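ArsC family reductase (Pseudomonas aeruginosa, PDB 1RW1) probably acts as a glutathione-dependent thiol reductase of the ArsC family, built on a thioredoxin fold. Local coordinates at residues H41-H49 / V93-V102. Sequence-based numbering, arbitrary orientation.
Sequences HLRRWCAEH and VLELGGRTLV
The indole of W45 lies against V93, whose CG1 sits over one face, 3.8 Å from the centroid of the five-membered ring, while the carbonyl oxygen of H41 sits above the opposite face, toward its rim. At the indole edge stands the carboxylate of E95. The H49 ring is sandwiched between CG2 of V102, 3.6 Å from its centroid in a CH-pi contact, and CG of E48, with T100 at its edge. Both rings illustrate one principle: valine methyls take a face, polar partners the N-H edge.

In the E95 conformer given, W45 NE1 gives OE2 a nearly straight bond of 2.9 Å (168°), on the anti side and tilted 25° out of the carboxylate plane. R44 NH1 reaches the same oxygen at 3.0 Å from the opposite face, as a salt bridge; E40 also pairs with R44, and Y5 binds both E95 OE1 and H41 NE2. Farther along, E48 extends with CG anti to its backbone N (chi1 179°) and grips T100 twice: OE2 takes the backbone N through its syn lone pair, and OE1 accepts from OG1 at 2.7 Å. That hydroxyl in turn accepts from H49 NE2 at 2.7 Å.

Helix 39-49 thus packs nearly crosswise on both hairpin strands, 93-95 and 100-102, the latter at the sheet edge. With the R44 salt bridge and two N-H donors on OE2, E95 is probably held as the anion.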
# COMPACT_ATOMS: atom_id res chain seq x y z
N HIS A 41 7.27 2.63 8.05
CA HIS A 41 6.90 2.24 6.70
C HIS A 41 6.17 3.36 6.00
O HIS A 41 6.47 3.70 4.86
CB HIS A 41 5.99 1.01 6.74
CG HIS A 41 6.73 -0.25 6.80
ND1 HIS A 41 7.12 -0.86 7.96
CD2 HIS A 41 7.16 -1.03 5.78
CE1 HIS A 41 7.71 -2.01 7.64
NE2 HIS A 41 7.79 -2.10 6.32
N LEU A 42 5.15 3.90 6.65
CA LEU A 42 4.32 4.91 6.03
C LEU A 42 5.11 6.14 5.64
O LEU A 42 4.88 6.73 4.57
CB LEU A 42 3.15 5.29 6.91
CG LEU A 42 2.17 4.14 7.19
CD1 LEU A 42 1.23 4.53 8.30
CD2 LEU A 42 1.39 3.79 5.94
N ARG A 43 6.04 6.56 6.49
CA ARG A 43 6.89 7.71 6.16
C ARG A 43 7.73 7.46 4.93
O ARG A 43 7.89 8.35 4.10
CB ARG A 43 7.80 8.04 7.34
CG ARG A 43 7.11 8.70 8.47
CD ARG A 43 7.95 8.75 9.73
NE ARG A 43 7.29 9.62 10.70
CZ ARG A 43 7.42 9.52 12.02
NH1 ARG A 43 8.20 8.59 12.55
NH2 ARG A 43 6.77 10.37 12.81
N ARG A 44 8.32 6.27 4.83
CA ARG A 44 9.13 5.93 3.67
C ARG A 44 8.30 5.90 2.38
O ARG A 44 8.73 6.43 1.34
CB ARG A 44 9.80 4.59 3.89
CG ARG A 44 11.14 4.61 4.54
CD ARG A 44 11.85 3.30 4.34
NE ARG A 44 11.21 2.22 5.06
CZ ARG A 44 10.55 1.21 4.49
NH1 ARG A 44 10.45 1.13 3.17
NH2 ARG A 44 9.99 0.30 5.24
N TRP A 45 7.13 5.28 2.44
CA TRP A 45 6.31 5.17 1.24
C TRP A 45 5.84 6.55 0.79
O TRP A 45 5.85 6.87 -0.40
CB TRP A 45 5.12 4.27 1.51
CG TRP A 45 5.47 2.86 1.86
CD1 TRP A 45 6.65 2.20 1.65
CD2 TRP A 45 4.60 1.92 2.50
NE1 TRP A 45 6.56 0.91 2.11
CE2 TRP A 45 5.30 0.71 2.63
CE3 TRP A 45 3.27 1.99 2.95
CZ2 TRP A 45 4.72 -0.42 3.21
CZ3 TRP A 45 2.70 0.87 3.51
CH2 TRP A 45 3.42 -0.32 3.63
N CYS A 46 5.42 7.37 1.75
CA CYS A 46 4.97 8.72 1.39
C CYS A 46 6.13 9.58 0.86
O CYS A 46 5.92 10.39 -0.03
CB CYS A 46 4.32 9.42 2.58
SG CYS A 46 2.68 8.78 3.01
N ALA A 47 7.33 9.42 1.40
CA ALA A 47 8.47 10.17 0.90
C ALA A 47 8.72 9.87 -0.57
O ALA A 47 9.11 10.75 -1.33
CB ALA A 47 9.69 9.83 1.73
N GLU A 48 8.54 8.61 -0.96
CA GLU A 48 8.85 8.17 -2.30
C GLU A 48 7.74 8.45 -3.31
O GLU A 48 8.03 8.67 -4.48
CB GLU A 48 9.15 6.67 -2.26
CG GLU A 48 9.48 6.05 -3.61
CD GLU A 48 9.69 4.56 -3.55
OE1 GLU A 48 9.54 3.99 -2.44
OE2 GLU A 48 9.98 3.96 -4.59
N HIS A 49 6.48 8.43 -2.86
CA HIS A 49 5.34 8.43 -3.76
C HIS A 49 4.34 9.55 -3.55
O HIS A 49 3.56 9.84 -4.45
CB HIS A 49 4.55 7.12 -3.64
CG HIS A 49 5.30 5.94 -4.12
ND1 HIS A 49 5.42 5.63 -5.46
CD2 HIS A 49 5.94 4.97 -3.44
CE1 HIS A 49 6.14 4.53 -5.57
NE2 HIS A 49 6.46 4.10 -4.36
N VAL A 93 1.36 -2.53 -1.74
CA VAL A 93 2.69 -1.91 -1.82
C VAL A 93 3.66 -3.06 -2.00
O VAL A 93 3.57 -4.07 -1.30
CB VAL A 93 3.04 -1.05 -0.60
CG1 VAL A 93 4.44 -0.49 -0.72
CG2 VAL A 93 2.04 0.07 -0.42
N LEU A 94 4.59 -2.93 -2.94
CA LEU A 94 5.59 -3.96 -3.20
C LEU A 94 6.96 -3.34 -3.04
O LEU A 94 7.31 -2.41 -3.78
CB LEU A 94 5.42 -4.53 -4.60
CG LEU A 94 6.49 -5.54 -5.04
CD1 LEU A 94 6.53 -6.78 -4.16
CD2 LEU A 94 6.23 -5.95 -6.49
N GLU A 95 7.72 -3.84 -2.07
CA GLU A 95 9.09 -3.40 -1.80
C GLU A 95 10.06 -4.23 -2.61
O GLU A 95 10.08 -5.45 -2.51
CB GLU A 95 9.36 -3.41 -0.31
CG GLU A 95 8.61 -2.27 0.37
CD GLU A 95 8.90 -2.18 1.84
OE1 GLU A 95 9.37 -3.18 2.42
OE2 GLU A 95 8.66 -1.10 2.40
N LEU A 96 10.84 -3.55 -3.43
CA LEU A 96 11.76 -4.16 -4.38
C LEU A 96 13.22 -4.08 -3.95
O LEU A 96 14.10 -4.61 -4.61
CB LEU A 96 11.62 -3.46 -5.74
CG LEU A 96 10.25 -3.59 -6.39
CD1 LEU A 96 10.11 -2.59 -7.52
CD2 LEU A 96 10.01 -5.00 -6.87
N GLY A 97 13.48 -3.38 -2.86
CA GLY A 97 14.85 -3.17 -2.41
C GLY A 97 15.13 -1.68 -2.32
O GLY A 97 15.01 -1.08 -1.26
N GLY A 98 15.48 -1.06 -3.43
CA GLY A 98 15.74 0.37 -3.42
C GLY A 98 14.49 1.23 -3.60
O GLY A 98 14.56 2.45 -3.47
N ARG A 99 13.36 0.60 -3.89
CA ARG A 99 12.16 1.35 -4.22
C ARG A 99 10.93 0.49 -4.10
O ARG A 99 11.03 -0.71 -3.85
CB ARG A 99 12.28 1.92 -5.63
CG ARG A 99 12.41 0.89 -6.73
CD ARG A 99 12.45 1.52 -8.12
NE ARG A 99 12.42 0.54 -9.20
CZ ARG A 99 11.36 0.28 -9.96
NH1 ARG A 99 10.21 0.92 -9.77
NH2 ARG A 99 11.44 -0.65 -10.91
N THR A 100 9.78 1.13 -4.26
CA THR A 100 8.51 0.44 -4.09
C THR A 100 7.56 0.75 -5.23
O THR A 100 7.66 1.80 -5.89
CB THR A 100 7.83 0.79 -2.75
OG1 THR A 100 7.51 2.18 -2.71
CG2 THR A 100 8.75 0.57 -1.59
N LEU A 101 6.62 -0.17 -5.45
CA LEU A 101 5.49 0.05 -6.33
C LEU A 101 4.22 0.12 -5.50
O LEU A 101 4.01 -0.70 -4.62
CB LEU A 101 5.37 -1.07 -7.36
CG LEU A 101 6.53 -1.18 -8.35
CD1 LEU A 101 6.37 -2.40 -9.23
CD2 LEU A 101 6.64 0.08 -9.20
N VAL A 102 3.37 1.08 -5.80
CA VAL A 102 2.08 1.26 -5.14
C VAL A 102 0.98 1.02 -6.17
O VAL A 102 0.98 1.61 -7.23
CB VAL A 102 1.95 2.66 -4.54
CG1 VAL A 102 0.58 2.83 -3.86
CG2 VAL A 102 3.06 2.93 -3.55